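Local structure of glycosyl hydrolase family 2, TIM barrel domain protein (Parabacteroides merdae ATCC 43184, 6DXU) at residues D[760-772]-D[789-801]. The protein is a gut bacterial beta-glucuronidase of glycoside hydrolase family 2, which probably hydrolyses beta-glucuronides to release glucuronic acid. Numbering follows the deposited sequence.
With BCN (bicine), chain L.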
loop_
_atom_site.group_PDB
_atom_site.type_symbol
_atom_site.label_atom_id
_atom_site.label_comp_id
_atom_site.label_asym_id
_atom_site.label_seq_id
_atom_site.Cartn_x
_atom_site.Cartn_y
_atom_site.Cartn_z
ATOM N N ILE D 760 -2.614 -26.376 67.126
ATOM C CA ILE D 760 -1.790 -25.198 67.391
ATOM C C ILE D 760 -1.659 -24.375 66.115
ATOM O O ILE D 760 -1.426 -24.924 65.036
ATOM C CB ILE D 760 -0.403 -25.603 67.931
ATOM C CG1 ILE D 760 -0.535 -26.479 69.184
ATOM C CG2 ILE D 760 0.421 -24.355 68.266
ATOM C CD1 ILE D 760 -1.307 -25.815 70.283
ATOM N N ARG D 761 -1.790 -23.051 66.238
ATOM C CA ARG D 761 -1.658 -22.177 65.075
ATOM C C ARG D 761 -0.237 -22.234 64.519
ATOM O O ARG D 761 0.738 -22.047 65.257
ATOM C CB ARG D 761 -2.022 -20.743 65.445
ATOM C CG ARG D 761 -3.477 -20.555 65.823
ATOM C CD ARG D 761 -3.725 -19.165 66.369
ATOM N NE ARG D 761 -3.022 -18.965 67.632
ATOM C CZ ARG D 761 -3.316 -18.017 68.514
ATOM N NH1 ARG D 761 -4.304 -17.165 68.280
ATOM N NH2 ARG D 761 -2.617 -17.928 69.637
ATOM N N CYS D 762 -0.125 -22.459 63.208
ATOM C CA CYS D 762 1.169 -22.526 62.521
ATOM C C CYS D 762 1.591 -21.114 62.120
ATOM O O CYS D 762 1.441 -20.688 60.973
ATOM C CB CYS D 762 1.079 -23.426 61.298
ATOM S SG CYS D 762 0.520 -25.114 61.622
ATOM N N LEU D 763 2.194 -20.403 63.071
ATOM C CA LEU D 763 2.405 -18.971 62.908
ATOM C C LEU D 763 3.484 -18.608 61.890
ATOM O O LEU D 763 3.617 -17.422 61.569
ATOM C CB LEU D 763 2.751 -18.341 64.253
ATOM C CG LEU D 763 1.614 -18.413 65.270
ATOM C CD1 LEU D 763 2.077 -17.875 66.615
ATOM C CD2 LEU D 763 0.380 -17.657 64.752
ATOM N N SER D 764 4.266 -19.559 61.389
ATOM C CA SER D 764 5.272 -19.245 60.381
ATOM C C SER D 764 4.875 -19.731 58.997
ATOM O O SER D 764 5.675 -19.618 58.051
ATOM C CB SER D 764 6.629 -19.825 60.780
ATOM O OG SER D 764 6.566 -21.232 60.810
ATOM N N SER D 765 3.653 -20.239 58.843
ATOM C CA SER D 765 3.260 -20.850 57.579
ATOM C C SER D 765 3.094 -19.816 56.469
ATOM O O SER D 765 2.489 -18.748 56.673
ATOM C CB SER D 765 1.955 -21.641 57.748
ATOM O OG SER D 765 1.561 -22.200 56.502
ATOM N N LYS D 766 3.608 -20.162 55.286
ATOM C CA LYS D 766 3.401 -19.418 54.050
ATOM C C LYS D 766 2.631 -20.208 53.024
ATOM O O LYS D 766 2.653 -19.863 51.835
ATOM C CB LYS D 766 4.704 -19.001 53.427
ATOM C CG LYS D 766 5.323 -18.102 54.326
ATOM C CD LYS D 766 6.665 -17.808 53.822
ATOM C CE LYS D 766 7.259 -16.628 54.534
ATOM N NZ LYS D 766 8.054 -16.046 53.539
ATOM N N LYS D 767 1.933 -21.247 53.465
ATOM C CA LYS D 767 1.253 -22.162 52.560
ATOM C C LYS D 767 0.162 -21.450 51.762
ATOM O O LYS D 767 -0.552 -20.587 52.280
ATOM C CB LYS D 767 0.642 -23.295 53.372
ATOM C CG LYS D 767 0.602 -24.623 52.647
ATOM C CD LYS D 767 0.179 -25.721 53.630
ATOM C CE LYS D 767 -0.366 -26.928 52.899
ATOM N NZ LYS D 767 0.515 -27.294 51.806
ATOM N N GLN D 768 0.022 -21.823 50.496
ATOM C CA GLN D 768 -0.994 -21.186 49.678
ATOM C C GLN D 768 -2.388 -21.685 50.048
ATOM O O GLN D 768 -2.614 -22.883 50.233
ATOM C CB GLN D 768 -0.734 -21.421 48.187
ATOM C CG GLN D 768 -1.613 -20.492 47.334
ATOM C CD GLN D 768 -1.484 -20.700 45.837
ATOM O OE1 GLN D 768 -0.988 -19.826 45.122
ATOM N NE2 GLN D 768 -1.957 -21.841 45.352
ATOM N N ILE D 769 -3.323 -20.743 50.132
ATOM C CA ILE D 769 -4.720 -20.993 50.456
ATOM C C ILE D 769 -5.567 -20.566 49.261
ATOM O O ILE D 769 -5.292 -19.533 48.637
ATOM C CB ILE D 769 -5.140 -20.224 51.723
ATOM C CG1 ILE D 769 -4.425 -20.802 52.941
ATOM C CG2 ILE D 769 -6.650 -20.278 51.918
ATOM C CD1 ILE D 769 -4.230 -19.789 54.033
ATOM N N THR D 770 -6.591 -21.359 48.947
ATOM C CA THR D 770 -7.517 -21.101 47.848
ATOM C C THR D 770 -8.941 -20.971 48.380
ATOM O O THR D 770 -9.418 -21.848 49.108
ATOM C CB THR D 770 -7.436 -22.238 46.823
ATOM O OG1 THR D 770 -6.120 -22.278 46.268
ATOM C CG2 THR D 770 -8.463 -22.041 45.689
ATOM N N PHE D 771 -9.621 -19.886 48.017
ATOM C CA PHE D 771 -11.019 -19.668 48.370
ATOM C C PHE D 771 -11.929 -19.970 47.183
ATOM O O PHE D 771 -11.612 -19.603 46.051
ATOM C CB PHE D 771 -11.235 -18.221 48.797
ATOM C CG PHE D 771 -10.514 -17.839 50.055
ATOM C CD1 PHE D 771 -11.096 -18.065 51.294
ATOM C CD2 PHE D 771 -9.256 -17.256 49.997
ATOM C CE1 PHE D 771 -10.452 -17.698 52.460
ATOM C CE2 PHE D 771 -8.597 -16.892 51.156
ATOM C CZ PHE D 771 -9.195 -17.117 52.392
ATOM N N GLU D 772 -13.070 -20.624 47.450
ATOM C CA GLU D 772 -14.124 -20.816 46.452
ATOM C C GLU D 772 -15.470 -20.554 47.109
ATOM O O GLU D 772 -15.612 -20.674 48.328
ATOM C CB GLU D 772 -14.121 -22.231 45.847
ATOM C CG GLU D 772 -12.862 -22.598 45.086
ATOM C CD GLU D 772 -12.932 -23.976 44.437
ATOM O OE1 GLU D 772 -13.941 -24.707 44.622
ATOM O OE2 GLU D 772 -11.959 -24.329 43.740
ATOM N N SER D 789 -7.617 -11.748 47.594
ATOM C CA SER D 789 -7.075 -12.683 46.618
ATOM C C SER D 789 -7.651 -14.073 46.859
ATOM O O SER D 789 -7.577 -14.585 47.982
ATOM C CB SER D 789 -5.540 -12.722 46.689
ATOM O OG SER D 789 -4.959 -11.482 46.282
ATOM N N ARG D 790 -8.185 -14.698 45.799
ATOM C CA ARG D 790 -8.777 -16.025 45.960
ATOM C C ARG D 790 -7.735 -17.124 45.983
ATOM O O ARG D 790 -8.061 -18.249 46.361
ATOM C CB ARG D 790 -9.803 -16.313 44.857
ATOM C CG ARG D 790 -9.240 -16.453 43.450
ATOM C CD ARG D 790 -10.371 -16.663 42.455
ATOM N NE ARG D 790 -9.873 -16.784 41.086
ATOM C CZ ARG D 790 -9.381 -17.902 40.567
ATOM N NH1 ARG D 790 -9.342 -19.011 41.302
ATOM N NH2 ARG D 790 -8.936 -17.922 39.309
ATOM N N LYS D 791 -6.506 -16.829 45.564
ATOM C CA LYS D 791 -5.347 -17.684 45.804
ATOM C C LYS D 791 -4.262 -16.800 46.396
ATOM O O LYS D 791 -3.911 -15.775 45.803
ATOM C CB LYS D 791 -4.864 -18.357 44.517
ATOM C CG LYS D 791 -5.841 -19.404 43.980
ATOM C CD LYS D 791 -5.275 -20.169 42.778
ATOM C CE LYS D 791 -6.294 -21.197 42.285
ATOM N NZ LYS D 791 -5.809 -21.948 41.114
ATOM N N VAL D 792 -3.770 -17.153 47.580
ATOM C CA VAL D 792 -2.874 -16.256 48.315
ATOM C C VAL D 792 -2.054 -17.090 49.290
ATOM O O VAL D 792 -2.562 -18.041 49.888
ATOM C CB VAL D 792 -3.671 -15.144 49.035
ATOM C CG1 VAL D 792 -4.525 -15.727 50.193
ATOM C CG2 VAL D 792 -2.735 -14.039 49.551
ATOM N N GLN D 793 -0.780 -16.737 49.441
ATOM C CA GLN D 793 0.042 -17.367 50.467
ATOM C C GLN D 793 -0.403 -16.875 51.835
ATOM O O GLN D 793 -0.791 -15.716 51.994
ATOM C CB GLN D 793 1.528 -17.048 50.261
ATOM C CG GLN D 793 2.218 -17.839 49.164
ATOM C CD GLN D 793 3.700 -17.507 49.081
ATOM O OE1 GLN D 793 4.271 -16.993 50.039
ATOM N NE2 GLN D 793 4.324 -17.768 47.925
ATOM N N ALA D 794 -0.381 -17.771 52.820
ATOM C CA ALA D 794 -0.760 -17.379 54.169
ATOM C C ALA D 794 0.213 -16.338 54.716
ATOM O O ALA D 794 1.390 -16.300 54.347
ATOM C CB ALA D 794 -0.786 -18.602 55.094
ATOM N N TYR D 795 -0.290 -15.482 55.590
ATOM C CA TYR D 795 0.550 -14.575 56.366
ATOM C C TYR D 795 0.469 -15.016 57.823
ATOM O O TYR D 795 -0.576 -14.870 58.463
ATOM C CB TYR D 795 0.146 -13.114 56.181
ATOM C CG TYR D 795 -1.319 -12.860 55.906
ATOM C CD1 TYR D 795 -1.858 -12.977 54.609
ATOM C CD2 TYR D 795 -2.155 -12.471 56.925
ATOM C CE1 TYR D 795 -3.218 -12.719 54.377
ATOM C CE2 TYR D 795 -3.478 -12.219 56.707
ATOM C CZ TYR D 795 -4.010 -12.346 55.439
ATOM O OH TYR D 795 -5.343 -12.089 55.226
ATOM N N ASN D 796 1.567 -15.588 58.320
ATOM C CA ASN D 796 1.636 -16.154 59.669
ATOM C C ASN D 796 0.506 -17.155 59.911
ATOM O O ASN D 796 -0.162 -17.159 60.954
ATOM C CB ASN D 796 1.654 -15.043 60.713
ATOM C CG ASN D 796 2.853 -14.126 60.535
ATOM O OD1 ASN D 796 2.707 -12.945 60.242
ATOM N ND2 ASN D 796 4.048 -14.683 60.688
ATOM N N GLY D 797 0.320 -18.027 58.929
ATOM C CA GLY D 797 -0.656 -19.091 59.007
ATOM C C GLY D 797 -2.095 -18.673 58.820
ATOM O O GLY D 797 -2.987 -19.514 58.986
ATOM N N ARG D 798 -2.362 -17.414 58.484
ATOM C CA ARG D 798 -3.739 -16.964 58.343
ATOM C C ARG D 798 -3.976 -16.361 56.959
ATOM O O ARG D 798 -3.043 -15.964 56.255
ATOM C CB ARG D 798 -4.117 -15.998 59.459
ATOM C CG ARG D 798 -4.088 -14.567 59.121
ATOM C CD ARG D 798 -4.451 -13.779 60.382
ATOM N NE ARG D 798 -4.071 -12.375 60.252
ATOM C CZ ARG D 798 -2.814 -11.952 60.323
ATOM N NH1 ARG D 798 -1.824 -12.833 60.521
ATOM N NH2 ARG D 798 -2.547 -10.657 60.186
ATOM N N ALA D 799 -5.243 -16.356 56.550
ATOM C CA ALA D 799 -5.647 -15.675 55.329
ATOM C C ALA D 799 -7.060 -15.156 55.526
ATOM O O ALA D 799 -7.903 -15.844 56.110
ATOM C CB ALA D 799 -5.580 -16.600 54.106
ATOM N N LEU D 800 -7.305 -13.942 55.047
ATOM C CA LEU D 800 -8.603 -13.298 55.145
ATOM C C LEU D 800 -9.128 -12.993 53.748
ATOM O O LEU D 800 -8.352 -12.698 52.833
ATOM C CB LEU D 800 -8.512 -11.985 55.935
ATOM C CG LEU D 800 -7.882 -11.992 57.330
ATOM C CD1 LEU D 800 -7.472 -10.579 57.753
ATOM C CD2 LEU D 800 -8.871 -12.540 58.304
ATOM N N ILE D 801 -10.453 -13.030 53.594
ATOM C CA ILE D 801 -11.091 -12.531 52.377
ATOM C C ILE D 801 -12.488 -12.049 52.750
ATOM O O ILE D 801 -13.090 -12.529 53.716
ATOM C CB ILE D 801 -11.120 -13.602 51.251
ATOM C CG1 ILE D 801 -11.339 -12.950 49.875
ATOM C CG2 ILE D 801 -12.180 -14.672 51.521
ATOM C CD1 ILE D 801 -11.075 -13.905 48.715
HETATM N N1 BCN L . 8.457 -16.435 47.888
HETATM C C1 BCN L . 9.140 -17.714 47.942
HETATM C C2 BCN L . 8.140 -18.794 48.350
HETATM O O21 BCN L . 7.017 -18.456 48.803
HETATM O O22 BCN L . 8.442 -20.013 48.237
HETATM C C3 BCN L . 8.933 -15.619 48.999
HETATM C C4 BCN L . 8.275 -16.034 50.318
HETATM O O4 BCN L . 6.879 -16.026 50.181
HETATM C C5 BCN L . 8.830 -15.762 46.643
HETATM C C6 BCN L . 7.759 -15.977 45.574
HETATM O O6 BCN L . 6.554 -16.323 46.205
HETATM O O HOH W 1 3.636 -16.276 56.506
HETATM O O HOH W 2 -10.474 -19.947 43.576
#
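In the C-terminal beta-sandwich domain of this family 2 hydrolase, edge strand 791-793 pairs antiparallel with strand 768-772, its inner neighbour in one sheet, while strand 798-801, in the facing sheet, packs against them. Ile769 and Val792 form the hydrogen-bonded pair: Ile769 N donates to Val792 O (2.8 Å, nearly straight at 172°) and Val792 N returns a bond to Ile769 O. Phe771 N reaches Arg790 O, and Ala794 N donates to Lys767 O.

Between the sheets, Phe771 offers a flat apolar ring. Ile801 CG2 lies over one face, 3.7 Å from the ring centroid in a CH-pi contact, Ile769 CG2 lies over the other, and Ala799 CB meets the edge at CZ. A serine in place of Phe771 would probably open a gap between Ile801 and Ile769 and put a hydroxyl among apolar groups. Ala799 suits its place because its CB already lies tight against Ile769 CD1 (3.5 Å).

The opposite side of the pair is polar. Thr770 and Lys791 run side by side, and Lys791 continues to a salt bridge with Asp83. Gln793, its chain extended beyond CG (chi2 -177°), carries its amide to the bicine pocket, which Lys766 also lines; its strongest polar partner is Arg523, itself hydrogen-bonded to bicine, while NE2 adds weak bonds to O21 and O6.

At the type I' turn 795-798, Gly797 fits where a side chain would strike Cys762 O, and its N binds Ser765 O. A water bridges Ser765 O and Asn796 N. Asn796 ND2, its amide coplanar with the acceptor, meets Leu763 O almost head-on at 2.9 Å.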